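Long-range contacts in histone-lysine N-methyltransferase, H3 lysine-9 specific SUVH4 (Arabidopsis thaliana, PDB 4QEO), which methylates histone H3 on a specific tail lysine and binds methylated DNA, coupling DNA methylation to the histone mark of transcriptional repression: residues A[49-60]-A[75-83]; A[123-131]-A[204-212]. All blocks are in the same frame, centred on the assembly; numbering follows the deposited sequence.

Contact 1. Residues A[49-60]-A[75-83]; sequences AILYPRKIIGDL and MCAVGFHNH. With nucleotides of chain C.
Gly79 O, packed near Leu60 CD2, takes two donors: water 2 at 2.7 Å, which also donates to Arg54 O, and a weak bond from Asn82 ND2. Gly79 closes helix 72-78 of the SRA domain with a Schellman motif, in which Phe80 N reaches back to Met75 O and Gly79 N to Cys76 O, both weakly. A side chain at this positive-phi glycine would collide with Tyr52 O. One residue earlier, Val78 O accepts Tyr52 N at 2.9 Å, the donor standing 35° out of the carbonyl plane, while Tyr52 CD2 and Leu51 CB lie close to the same oxygen. Ile50 seals the last turn: CG2, anti to the backbone N, lies 3.7 Å from Gly79 N, and CD1 comes within 3.6 Å of Ala77 O. That oxygen is buried without a conventional partner, meeting a CA-H...O contact from Ile50 CA. Cutting Ile50 back to an alanine removes CG2 and CD1 and is likely to open a gap over Ala77 O and Gly79 N, beside Met44 of helix 36-46. Beyond Asn82 lies the DNA: Lys55 NZ is 3.7 Å from DA11 of chain C OP2, and His83 NE2 donates in its ring plane to OP1 at 3.1 Å.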
loop_
_atom_site.group_PDB
_atom_site.type_symbol
_atom_site.label_atom_id
_atom_site.label_comp_id
_atom_site.label_asym_id
_atom_site.label_seq_id
_atom_site.Cartn_x
_atom_site.Cartn_y
_atom_site.Cartn_z
ATOM N N ALA A 49 -13.606 13.295 -6.386
ATOM C CA ALA A 49 -12.205 12.936 -6.216
ATOM C C ALA A 49 -11.766 11.741 -7.066
ATOM O O ALA A 49 -10.663 11.234 -6.874
ATOM C CB ALA A 49 -11.893 12.680 -4.728
ATOM N N ILE A 50 -12.624 11.279 -7.974
ATOM C CA ILE A 50 -12.233 10.248 -8.942
ATOM C C ILE A 50 -11.185 10.826 -9.893
ATOM O O ILE A 50 -11.468 11.762 -10.641
ATOM C CB ILE A 50 -13.428 9.718 -9.764
ATOM C CG1 ILE A 50 -14.599 9.348 -8.850
ATOM C CG2 ILE A 50 -13.011 8.500 -10.624
ATOM C CD1 ILE A 50 -14.271 8.273 -7.828
ATOM N N LEU A 51 -9.976 10.275 -9.855
ATOM C CA LEU A 51 -8.851 10.815 -10.629
ATOM C C LEU A 51 -9.118 10.937 -12.145
ATOM O O LEU A 51 -8.777 11.948 -12.775
ATOM C CB LEU A 51 -7.586 9.982 -10.393
ATOM C CG LEU A 51 -6.342 10.515 -11.104
ATOM C CD1 LEU A 51 -6.042 11.953 -10.621
ATOM C CD2 LEU A 51 -5.163 9.591 -10.858
ATOM N N TYR A 52 -9.693 9.897 -12.732
ATOM C CA TYR A 52 -10.024 9.927 -14.155
ATOM C C TYR A 52 -11.509 9.703 -14.285
ATOM O O TYR A 52 -11.939 8.563 -14.482
ATOM C CB TYR A 52 -9.262 8.830 -14.918
ATOM C CG TYR A 52 -7.769 9.047 -14.903
ATOM C CD1 TYR A 52 -7.196 10.084 -15.630
ATOM C CD2 TYR A 52 -6.932 8.244 -14.130
ATOM C CE1 TYR A 52 -5.830 10.304 -15.612
ATOM C CE2 TYR A 52 -5.570 8.451 -14.109
ATOM C CZ TYR A 52 -5.025 9.488 -14.848
ATOM O OH TYR A 52 -3.667 9.695 -14.831
ATOM N N PRO A 53 -12.299 10.784 -14.170
ATOM C CA PRO A 53 -13.765 10.720 -14.097
ATOM C C PRO A 53 -14.435 10.449 -15.440
ATOM O O PRO A 53 -15.643 10.165 -15.464
ATOM C CB PRO A 53 -14.143 12.120 -13.609
ATOM C CG PRO A 53 -13.088 12.993 -14.175
ATOM C CD PRO A 53 -11.812 12.177 -14.151
ATOM N N ARG A 54 -13.676 10.534 -16.531
ATOM C CA ARG A 54 -14.194 10.182 -17.856
ATOM C C ARG A 54 -13.427 8.985 -18.402
ATOM O O ARG A 54 -12.259 8.765 -18.057
ATOM C CB ARG A 54 -14.063 11.355 -18.835
ATOM C CG ARG A 54 -14.824 12.628 -18.437
ATOM C CD ARG A 54 -16.324 12.495 -18.682
ATOM N NE ARG A 54 -16.650 12.422 -20.106
ATOM C CZ ARG A 54 -17.826 12.023 -20.579
ATOM N NH1 ARG A 54 -18.787 11.659 -19.740
ATOM N NH2 ARG A 54 -18.046 11.983 -21.889
ATOM N N LYS A 55 -14.074 8.227 -19.272
ATOM C CA LYS A 55 -13.440 7.047 -19.835
ATOM C C LYS A 55 -12.284 7.373 -20.773
ATOM O O LYS A 55 -12.252 8.429 -21.405
ATOM C CB LYS A 55 -14.483 6.135 -20.465
ATOM C CG LYS A 55 -15.377 5.590 -19.380
ATOM C CD LYS A 55 -16.242 4.489 -19.849
ATOM C CE LYS A 55 -16.797 3.753 -18.659
ATOM N NZ LYS A 55 -17.642 4.640 -17.858
ATOM N N ILE A 56 -11.315 6.467 -20.803
ATOM C CA ILE A 56 -10.083 6.655 -21.551
ATOM C C ILE A 56 -9.761 5.352 -22.286
ATOM O O ILE A 56 -9.806 4.266 -21.698
ATOM C CB ILE A 56 -8.909 7.035 -20.605
ATOM C CG1 ILE A 56 -9.174 8.392 -19.938
ATOM C CG2 ILE A 56 -7.584 7.048 -21.354
ATOM C CD1 ILE A 56 -8.195 8.726 -18.809
ATOM N N ILE A 57 -9.473 5.466 -23.577
ATOM C CA ILE A 57 -8.954 4.340 -24.349
ATOM C C ILE A 57 -7.449 4.265 -24.196
ATOM O O ILE A 57 -6.768 5.266 -24.373
ATOM C CB ILE A 57 -9.240 4.536 -25.850
ATOM C CG1 ILE A 57 -10.731 4.363 -26.119
ATOM C CG2 ILE A 57 -8.421 3.546 -26.692
ATOM C CD1 ILE A 57 -11.169 4.901 -27.486
ATOM N N GLY A 58 -6.917 3.099 -23.875
ATOM C CA GLY A 58 -5.474 2.960 -23.766
ATOM C C GLY A 58 -4.977 3.046 -22.334
ATOM O O GLY A 58 -5.713 2.750 -21.399
ATOM N N ASP A 59 -3.724 3.458 -22.148
ATOM C CA ASP A 59 -3.145 3.488 -20.805
ATOM C C ASP A 59 -3.567 4.741 -20.064
ATOM O O ASP A 59 -3.776 5.777 -20.690
ATOM C CB ASP A 59 -1.617 3.427 -20.878
ATOM C CG ASP A 59 -1.099 2.014 -21.005
ATOM O OD1 ASP A 59 -1.504 1.164 -20.187
ATOM O OD2 ASP A 59 -0.306 1.740 -21.926
ATOM N N LEU A 60 -3.709 4.641 -18.738
ATOM C CA LEU A 60 -3.928 5.820 -17.898
ATOM C C LEU A 60 -2.577 6.260 -17.332
ATOM O O LEU A 60 -1.816 5.437 -16.827
ATOM C CB LEU A 60 -4.930 5.530 -16.755
ATOM C CG LEU A 60 -6.450 5.632 -17.017
ATOM C CD1 LEU A 60 -6.897 4.805 -18.217
ATOM C CD2 LEU A 60 -7.282 5.235 -15.785
ATOM N N MET A 75 -10.081 0.340 -8.145
ATOM C CA MET A 75 -10.167 0.613 -9.582
ATOM C C MET A 75 -11.249 1.626 -9.888
ATOM O O MET A 75 -11.051 2.524 -10.722
ATOM C CB MET A 75 -10.390 -0.684 -10.388
ATOM C CG MET A 75 -9.199 -1.612 -10.284
ATOM S SD MET A 75 -9.267 -3.019 -11.405
ATOM C CE MET A 75 -10.123 -4.130 -10.367
ATOM N N CYS A 76 -12.393 1.499 -9.218
ATOM C CA CYS A 76 -13.401 2.559 -9.355
ATOM C C CYS A 76 -12.891 3.919 -8.864
ATOM O O CYS A 76 -13.138 4.952 -9.497
ATOM C CB CYS A 76 -14.680 2.214 -8.592
ATOM S SG CYS A 76 -15.473 0.674 -9.119
ATOM N N ALA A 77 -12.195 3.917 -7.726
ATOM C CA ALA A 77 -11.766 5.171 -7.100
ATOM C C ALA A 77 -10.808 5.937 -8.009
ATOM O O ALA A 77 -10.854 7.158 -8.060
ATOM C CB ALA A 77 -11.135 4.913 -5.712
ATOM N N VAL A 78 -9.953 5.230 -8.748
ATOM C CA VAL A 78 -9.083 5.953 -9.689
ATOM C C VAL A 78 -9.736 6.276 -11.045
ATOM O O VAL A 78 -9.278 7.152 -11.783
ATOM C CB VAL A 78 -7.739 5.240 -9.906
ATOM C CG1 VAL A 78 -7.003 5.129 -8.588
ATOM C CG2 VAL A 78 -7.952 3.892 -10.473
ATOM N N GLY A 79 -10.817 5.586 -11.368
ATOM C CA GLY A 79 -11.460 5.783 -12.655
ATOM C C GLY A 79 -10.939 4.825 -13.721
ATOM O O GLY A 79 -11.242 4.995 -14.902
ATOM N N PHE A 80 -10.174 3.823 -13.285
ATOM C CA PHE A 80 -9.575 2.787 -14.152
ATOM C C PHE A 80 -10.630 1.797 -14.676
ATOM O O PHE A 80 -10.599 1.379 -15.846
ATOM C CB PHE A 80 -8.488 2.046 -13.348
ATOM C CG PHE A 80 -7.810 0.916 -14.091
ATOM C CD1 PHE A 80 -8.329 -0.370 -14.057
ATOM C CD2 PHE A 80 -6.628 1.139 -14.799
ATOM C CE1 PHE A 80 -7.692 -1.422 -14.734
ATOM C CE2 PHE A 80 -5.980 0.100 -15.476
ATOM C CZ PHE A 80 -6.513 -1.180 -15.452
ATOM N N HIS A 81 -11.536 1.398 -13.793
ATOM C CA HIS A 81 -12.661 0.534 -14.158
ATOM C C HIS A 81 -13.838 0.951 -13.278
ATOM O O HIS A 81 -13.785 0.837 -12.051
ATOM C CB HIS A 81 -12.291 -0.941 -13.949
ATOM C CG HIS A 81 -13.230 -1.914 -14.603
ATOM N ND1 HIS A 81 -12.965 -2.503 -15.826
ATOM C CD2 HIS A 81 -14.421 -2.419 -14.191
ATOM C CE1 HIS A 81 -13.956 -3.320 -16.142
ATOM N NE2 HIS A 81 -14.852 -3.290 -15.168
ATOM N N ASN A 82 -14.901 1.439 -13.911
ATOM C CA ASN A 82 -15.918 2.225 -13.214
ATOM C C ASN A 82 -17.144 1.493 -12.678
ATOM O O ASN A 82 -18.064 2.120 -12.161
ATOM C CB ASN A 82 -16.342 3.409 -14.083
ATOM C CG ASN A 82 -15.209 4.398 -14.281
ATOM O OD1 ASN A 82 -14.960 5.258 -13.420
ATOM N ND2 ASN A 82 -14.491 4.262 -15.402
ATOM N N HIS A 83 -17.146 0.174 -12.782
ATOM C CA HIS A 83 -18.182 -0.638 -12.149
ATOM C C HIS A 83 -17.483 -1.498 -11.132
ATOM O O HIS A 83 -16.362 -1.950 -11.380
ATOM C CB HIS A 83 -18.852 -1.555 -13.169
ATOM C CG HIS A 83 -19.555 -0.832 -14.264
ATOM N ND1 HIS A 83 -19.277 -1.054 -15.597
ATOM C CD2 HIS A 83 -20.546 0.090 -14.232
ATOM C CE1 HIS A 83 -20.058 -0.288 -16.338
ATOM N NE2 HIS A 83 -20.834 0.418 -15.534
ATOM P P DA C 11 -22.449 3.731 -18.020
ATOM O OP1 DA C 11 -22.305 2.738 -16.991
ATOM O OP2 DA C 11 -21.302 4.413 -18.559
ATOM O "O5'" DA C 11 -23.396 3.112 -19.127
ATOM C "C5'" DA C 11 -23.862 1.778 -19.027
ATOM C "C4'" DA C 11 -25.174 1.617 -19.759
ATOM O "O4'" DA C 11 -26.255 1.893 -18.856
ATOM C "C3'" DA C 11 -25.371 2.545 -20.952
ATOM O "O3'" DA C 11 -25.970 1.801 -22.005
ATOM C "C2'" DA C 11 -26.321 3.600 -20.428
ATOM C "C1'" DA C 11 -27.144 2.817 -19.432
ATOM N N9 DA C 11 -27.730 3.597 -18.349
ATOM C C8 DA C 11 -27.437 4.881 -17.975
ATOM N N7 DA C 11 -28.128 5.301 -16.948
ATOM C C5 DA C 11 -28.937 4.222 -16.627
ATOM C C6 DA C 11 -29.906 4.032 -15.632
ATOM N N6 DA C 11 -30.239 4.959 -14.738
ATOM N N1 DA C 11 -30.540 2.845 -15.593
ATOM C C2 DA C 11 -30.210 1.916 -16.491
ATOM N N3 DA C 11 -29.319 1.975 -17.474
ATOM C C4 DA C 11 -28.705 3.168 -17.484
HETATM O O HOH W 1 -13.933 7.357 -15.221
HETATM O O HOH W 2 -10.765 6.542 -17.125
#

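Contact 2. Residues A[123-131]-A[204-212]. With nucleotides of chain B.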
loop_
_atom_site.group_PDB
_atom_site.type_symbol
_atom_site.label_atom_id
_atom_site.label_comp_id
_atom_site.label_asym_id
_atom_site.label_seq_id
_atom_site.Cartn_x
_atom_site.Cartn_y
_atom_site.Cartn_z
ATOM N N ALA A 123 -2.567 -16.258 -21.080
ATOM C CA ALA A 123 -1.587 -15.211 -20.952
ATOM C C ALA A 123 -1.627 -14.187 -22.056
ATOM O O ALA A 123 -2.383 -13.286 -21.987
ATOM C CB ALA A 123 -0.194 -15.771 -20.741
ATOM N N ASP A 124 -0.731 -14.307 -23.013
ATOM C CA ASP A 124 -0.687 -13.421 -24.153
ATOM C C ASP A 124 -1.942 -13.571 -25.002
ATOM O O ASP A 124 -2.302 -12.719 -25.730
ATOM C CB ASP A 124 0.538 -13.678 -25.000
ATOM C CG ASP A 124 1.764 -12.947 -24.511
ATOM O OD1 ASP A 124 1.788 -12.400 -23.417
ATOM O OD2 ASP A 124 2.733 -12.928 -25.261
ATOM N N THR A 125 -2.574 -14.711 -24.901
ATOM C CA THR A 125 -3.812 -14.960 -25.621
ATOM C C THR A 125 -4.930 -15.288 -24.644
ATOM O O THR A 125 -4.710 -16.052 -23.747
ATOM C CB THR A 125 -3.658 -16.116 -26.621
ATOM O OG1 THR A 125 -2.723 -15.758 -27.624
ATOM C CG2 THR A 125 -4.965 -16.427 -27.274
ATOM N N VAL A 126 -6.108 -14.696 -24.828
ATOM C CA VAL A 126 -7.229 -14.943 -23.931
ATOM C C VAL A 126 -8.499 -15.162 -24.756
ATOM O O VAL A 126 -8.673 -14.536 -25.793
ATOM C CB VAL A 126 -7.432 -13.722 -22.990
ATOM C CG1 VAL A 126 -8.732 -13.821 -22.222
ATOM C CG2 VAL A 126 -6.255 -13.617 -22.006
ATOM N N THR A 127 -9.365 -16.069 -24.304
ATOM C CA THR A 127 -10.705 -16.165 -24.856
ATOM C C THR A 127 -11.655 -15.713 -23.757
ATOM O O THR A 127 -11.862 -16.421 -22.777
ATOM C CB THR A 127 -11.030 -17.598 -25.318
ATOM O OG1 THR A 127 -10.028 -18.020 -26.246
ATOM C CG2 THR A 127 -12.401 -17.643 -26.041
ATOM N N TYR A 128 -12.185 -14.505 -23.902
ATOM C CA TYR A 128 -12.972 -13.856 -22.849
ATOM C C TYR A 128 -14.455 -13.948 -23.196
ATOM O O TYR A 128 -14.875 -13.550 -24.293
ATOM C CB TYR A 128 -12.559 -12.389 -22.761
ATOM C CG TYR A 128 -13.128 -11.642 -21.575
ATOM C CD1 TYR A 128 -12.648 -11.864 -20.295
ATOM C CD2 TYR A 128 -14.131 -10.699 -21.746
ATOM C CE1 TYR A 128 -13.167 -11.141 -19.200
ATOM C CE2 TYR A 128 -14.637 -9.984 -20.684
ATOM C CZ TYR A 128 -14.156 -10.207 -19.414
ATOM O OH TYR A 128 -14.674 -9.482 -18.365
ATOM N N THR A 129 -15.247 -14.498 -22.279
ATOM C CA THR A 129 -16.668 -14.603 -22.523
ATOM C C THR A 129 -17.323 -13.239 -22.396
ATOM O O THR A 129 -16.965 -12.457 -21.516
ATOM C CB THR A 129 -17.325 -15.568 -21.544
ATOM O OG1 THR A 129 -16.507 -16.733 -21.420
ATOM C CG2 THR A 129 -18.738 -15.979 -22.029
ATOM N N GLY A 130 -18.304 -12.963 -23.257
ATOM C CA GLY A 130 -19.110 -11.769 -23.087
ATOM C C GLY A 130 -19.889 -11.780 -21.774
ATOM O O GLY A 130 -19.923 -12.782 -21.062
ATOM N N GLN A 131 -20.518 -10.658 -21.452
ATOM C CA GLN A 131 -21.363 -10.564 -20.260
ATOM C C GLN A 131 -22.770 -11.102 -20.572
ATOM O O GLN A 131 -23.208 -11.152 -21.740
ATOM C CB GLN A 131 -21.463 -9.100 -19.800
ATOM C CG GLN A 131 -22.169 -8.185 -20.818
ATOM C CD GLN A 131 -22.377 -6.749 -20.323
ATOM O OE1 GLN A 131 -21.565 -5.870 -20.602
ATOM N NE2 GLN A 131 -23.480 -6.505 -19.604
ATOM N N VAL A 204 -23.161 -18.206 -25.904
ATOM C CA VAL A 204 -22.235 -17.207 -25.404
ATOM C C VAL A 204 -21.489 -16.543 -26.552
ATOM O O VAL A 204 -21.283 -17.139 -27.622
ATOM C CB VAL A 204 -21.195 -17.787 -24.443
ATOM C CG1 VAL A 204 -21.877 -18.264 -23.171
ATOM C CG2 VAL A 204 -20.360 -18.881 -25.128
ATOM N N TYR A 205 -21.130 -15.286 -26.331
ATOM C CA TYR A 205 -20.232 -14.582 -27.228
ATOM C C TYR A 205 -18.841 -14.795 -26.684
ATOM O O TYR A 205 -18.652 -14.849 -25.486
ATOM C CB TYR A 205 -20.609 -13.101 -27.330
ATOM C CG TYR A 205 -21.830 -12.968 -28.202
ATOM C CD1 TYR A 205 -23.119 -13.077 -27.661
ATOM C CD2 TYR A 205 -21.700 -12.843 -29.574
ATOM C CE1 TYR A 205 -24.249 -13.012 -28.478
ATOM C CE2 TYR A 205 -22.809 -12.778 -30.396
ATOM C CZ TYR A 205 -24.078 -12.862 -29.844
ATOM O OH TYR A 205 -25.166 -12.799 -30.664
ATOM N N LYS A 206 -17.874 -14.963 -27.573
ATOM C CA LYS A 206 -16.501 -15.218 -27.173
ATOM C C LYS A 206 -15.632 -14.220 -27.899
ATOM O O LYS A 206 -15.848 -13.981 -29.087
ATOM C CB LYS A 206 -16.066 -16.651 -27.567
ATOM C CG LYS A 206 -16.752 -17.748 -26.745
ATOM C CD LYS A 206 -16.044 -19.084 -26.953
ATOM C CE LYS A 206 -16.151 -19.928 -25.708
ATOM N NZ LYS A 206 -15.665 -21.320 -25.911
ATOM N N TYR A 207 -14.661 -13.662 -27.176
ATOM C CA TYR A 207 -13.807 -12.592 -27.653
ATOM C C TYR A 207 -12.378 -13.078 -27.553
ATOM O O TYR A 207 -11.883 -13.351 -26.480
ATOM C CB TYR A 207 -14.041 -11.282 -26.852
ATOM C CG TYR A 207 -15.454 -10.791 -27.102
ATOM C CD1 TYR A 207 -16.508 -11.258 -26.338
ATOM C CD2 TYR A 207 -15.730 -9.927 -28.153
ATOM C CE1 TYR A 207 -17.819 -10.861 -26.587
ATOM C CE2 TYR A 207 -17.050 -9.524 -28.418
ATOM C CZ TYR A 207 -18.078 -10.008 -27.624
ATOM O OH TYR A 207 -19.375 -9.621 -27.877
ATOM N N ARG A 208 -11.731 -13.233 -28.698
ATOM C CA ARG A 208 -10.336 -13.625 -28.699
ATOM C C ARG A 208 -9.477 -12.365 -28.703
ATOM O O ARG A 208 -9.539 -11.534 -29.658
ATOM C CB ARG A 208 -10.042 -14.502 -29.911
ATOM C CG ARG A 208 -8.565 -14.752 -30.185
ATOM C CD ARG A 208 -7.943 -15.698 -29.161
ATOM N NE ARG A 208 -8.817 -16.809 -28.760
ATOM C CZ ARG A 208 -8.970 -17.932 -29.463
ATOM N NH1 ARG A 208 -9.774 -18.900 -29.039
ATOM N NH2 ARG A 208 -8.331 -18.082 -30.606
ATOM N N LEU A 209 -8.686 -12.269 -27.627
ATOM C CA LEU A 209 -7.823 -11.133 -27.324
ATOM C C LEU A 209 -6.367 -11.546 -27.430
ATOM O O LEU A 209 -5.999 -12.662 -27.028
ATOM C CB LEU A 209 -8.074 -10.647 -25.896
ATOM C CG LEU A 209 -9.537 -10.642 -25.420
ATOM C CD1 LEU A 209 -9.597 -10.206 -23.972
ATOM C CD2 LEU A 209 -10.324 -9.711 -26.271
ATOM N N LYS A 210 -5.549 -10.632 -27.955
ATOM C CA LYS A 210 -4.108 -10.848 -28.120
ATOM C C LYS A 210 -3.409 -9.648 -27.535
ATOM O O LYS A 210 -3.740 -8.517 -27.893
ATOM C CB LYS A 210 -3.753 -10.910 -29.621
ATOM C CG LYS A 210 -4.558 -11.901 -30.443
ATOM C CD LYS A 210 -4.338 -13.331 -29.969
ATOM C CE LYS A 210 -4.048 -14.274 -31.137
ATOM N NZ LYS A 210 -3.882 -15.690 -30.691
ATOM N N ARG A 211 -2.446 -9.887 -26.654
ATOM C CA ARG A 211 -1.737 -8.810 -25.975
ATOM C C ARG A 211 -0.922 -8.019 -26.994
ATOM O O ARG A 211 -0.296 -8.593 -27.876
ATOM C CB ARG A 211 -0.818 -9.385 -24.893
ATOM C CG ARG A 211 -0.283 -8.351 -23.911
ATOM C CD ARG A 211 0.321 -9.041 -22.717
ATOM N NE ARG A 211 0.665 -8.131 -21.626
ATOM C CZ ARG A 211 1.874 -7.608 -21.451
ATOM N NH1 ARG A 211 2.847 -7.862 -22.328
ATOM N NH2 ARG A 211 2.110 -6.811 -20.416
ATOM N N LEU A 212 -0.954 -6.702 -26.879
ATOM C CA LEU A 212 -0.236 -5.830 -27.797
ATOM C C LEU A 212 1.274 -5.843 -27.552
ATOM O O LEU A 212 1.736 -6.066 -26.432
ATOM C CB LEU A 212 -0.777 -4.404 -27.694
ATOM C CG LEU A 212 -2.266 -4.363 -28.105
ATOM C CD1 LEU A 212 -2.753 -2.941 -28.049
ATOM C CD2 LEU A 212 -2.490 -4.943 -29.507
ATOM N N1 5CM B 7 -16.156 -11.831 -15.159
ATOM C C2 5CM B 7 -15.285 -12.842 -15.581
ATOM N N3 5CM B 7 -15.206 -13.226 -16.856
ATOM C C4 5CM B 7 -15.949 -12.669 -17.773
ATOM C C5 5CM B 7 -16.869 -11.616 -17.356
ATOM C C5A 5CM B 7 -17.734 -10.977 -18.374
ATOM C C6 5CM B 7 -16.940 -11.257 -16.036
ATOM O O2 5CM B 7 -14.552 -13.383 -14.807
ATOM N N4 5CM B 7 -15.896 -13.024 -19.027
ATOM C "C1'" 5CM B 7 -16.254 -11.519 -13.751
ATOM C "C2'" 5CM B 7 -16.262 -10.084 -13.256
ATOM C "C3'" 5CM B 7 -17.040 -10.234 -11.971
ATOM C "C4'" 5CM B 7 -18.126 -11.208 -12.378
ATOM O "O4'" 5CM B 7 -17.510 -12.023 -13.345
ATOM O "O3'" 5CM B 7 -16.270 -10.866 -10.962
ATOM C "C5'" 5CM B 7 -19.438 -10.586 -12.868
ATOM O "O5'" 5CM B 7 -19.343 -9.666 -13.924
ATOM P P 5CM B 7 -20.489 -9.419 -14.951
ATOM O OP1 5CM B 7 -19.936 -8.681 -16.036
ATOM O OP2 5CM B 7 -21.199 -10.625 -15.180
ATOM P P DT B 6 -25.870 -8.675 -17.463
ATOM O OP1 DT B 6 -25.214 -8.552 -18.718
ATOM O OP2 DT B 6 -26.553 -9.874 -17.163
ATOM O "O5'" DT B 6 -24.885 -8.410 -16.263
ATOM C "C5'" DT B 6 -23.907 -7.391 -16.349
ATOM C "C4'" DT B 6 -23.308 -7.154 -14.988
ATOM O "O4'" DT B 6 -24.309 -6.585 -14.128
ATOM C "C3'" DT B 6 -22.813 -8.420 -14.288
ATOM O "O3'" DT B 6 -21.394 -8.434 -14.168
ATOM C "C2'" DT B 6 -23.511 -8.393 -12.944
ATOM C "C1'" DT B 6 -23.978 -6.962 -12.825
ATOM N N1 DT B 6 -25.156 -6.779 -11.964
ATOM C C2 DT B 6 -25.241 -5.637 -11.209
ATOM O O2 DT B 6 -24.424 -4.745 -11.264
ATOM N N3 DT B 6 -26.347 -5.565 -10.404
ATOM C C4 DT B 6 -27.340 -6.512 -10.266
ATOM O O4 DT B 6 -28.261 -6.315 -9.496
ATOM C C5 DT B 6 -27.180 -7.692 -11.077
ATOM C C7 DT B 6 -28.208 -8.773 -10.997
ATOM C C6 DT B 6 -26.110 -7.763 -11.878
HETATM O O HOH W 3 2.920 -9.619 -24.625
#
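Thr127 OG1 is gripped side-on by Arg208, with NH1 at 2.9 Å and NE at 3.0 Å, each bond tilted some 15° from the guanidinium plane. Arg208 manages this by curling at chi2 (72°) and chi3 (39°), which brings its head back across the strand pair and sets CD against Thr125 CG2. Further along this face, Thr125 OG1 takes a longer bond from Lys210 NZ, the two side chains running alongside each other. On the other face Leu209 CD1 fits against Tyr128 CB (3.9 Å) and Val126 CG1, while the Tyr207 ring turns its edge to Tyr128 O and Gly130 N.

These side chains are set by an antiparallel ladder: Val126 pairs with Leu209 and Tyr128 with Tyr207 as hydrogen-bonded pairs, and Leu209 N meets Val126 O nearly straight, at 2.9 Å. The ladder delivers its far end to the DNA. N4 of 5CM7 of chain B lies 3.3 Å above one face of the Tyr128 ring and donates to Thr129 O at 2.8 Å, consistent with the methylcytosine pocket of SRA domains, and Gln131 NE2 holds OP1 of DT6 of chain B. Val111 O fixes Tyr128 OH. Strand 125-129 lies between strands 120-122 and 203-211; strand 180-197 flanks the latter, and strand 106-112 packs beneath Val126, Tyr128 and Leu209.

Both contacts are partly buried and reach DNA, but they are built differently. Contact 1 buries 433 Å² and joins a loop to a helix end through a single direct hydrogen bond, waters and aliphatic packing. Contact 2 buries 711 Å² and is sheet pairing, with six backbone bonds and a polar threonine-arginine face. Contact 1 leans on helices 10-30 and 36-46 and meets a backbone phosphate of chain C; contact 2 belongs to the sheet and meets both a base and a phosphate of chain B. Their centres are 22 Å apart and their nearest atoms about 7 Å, without touching, yet both bond to strand 106-112, through His81 to Ser109 and Tyr128 to Val111.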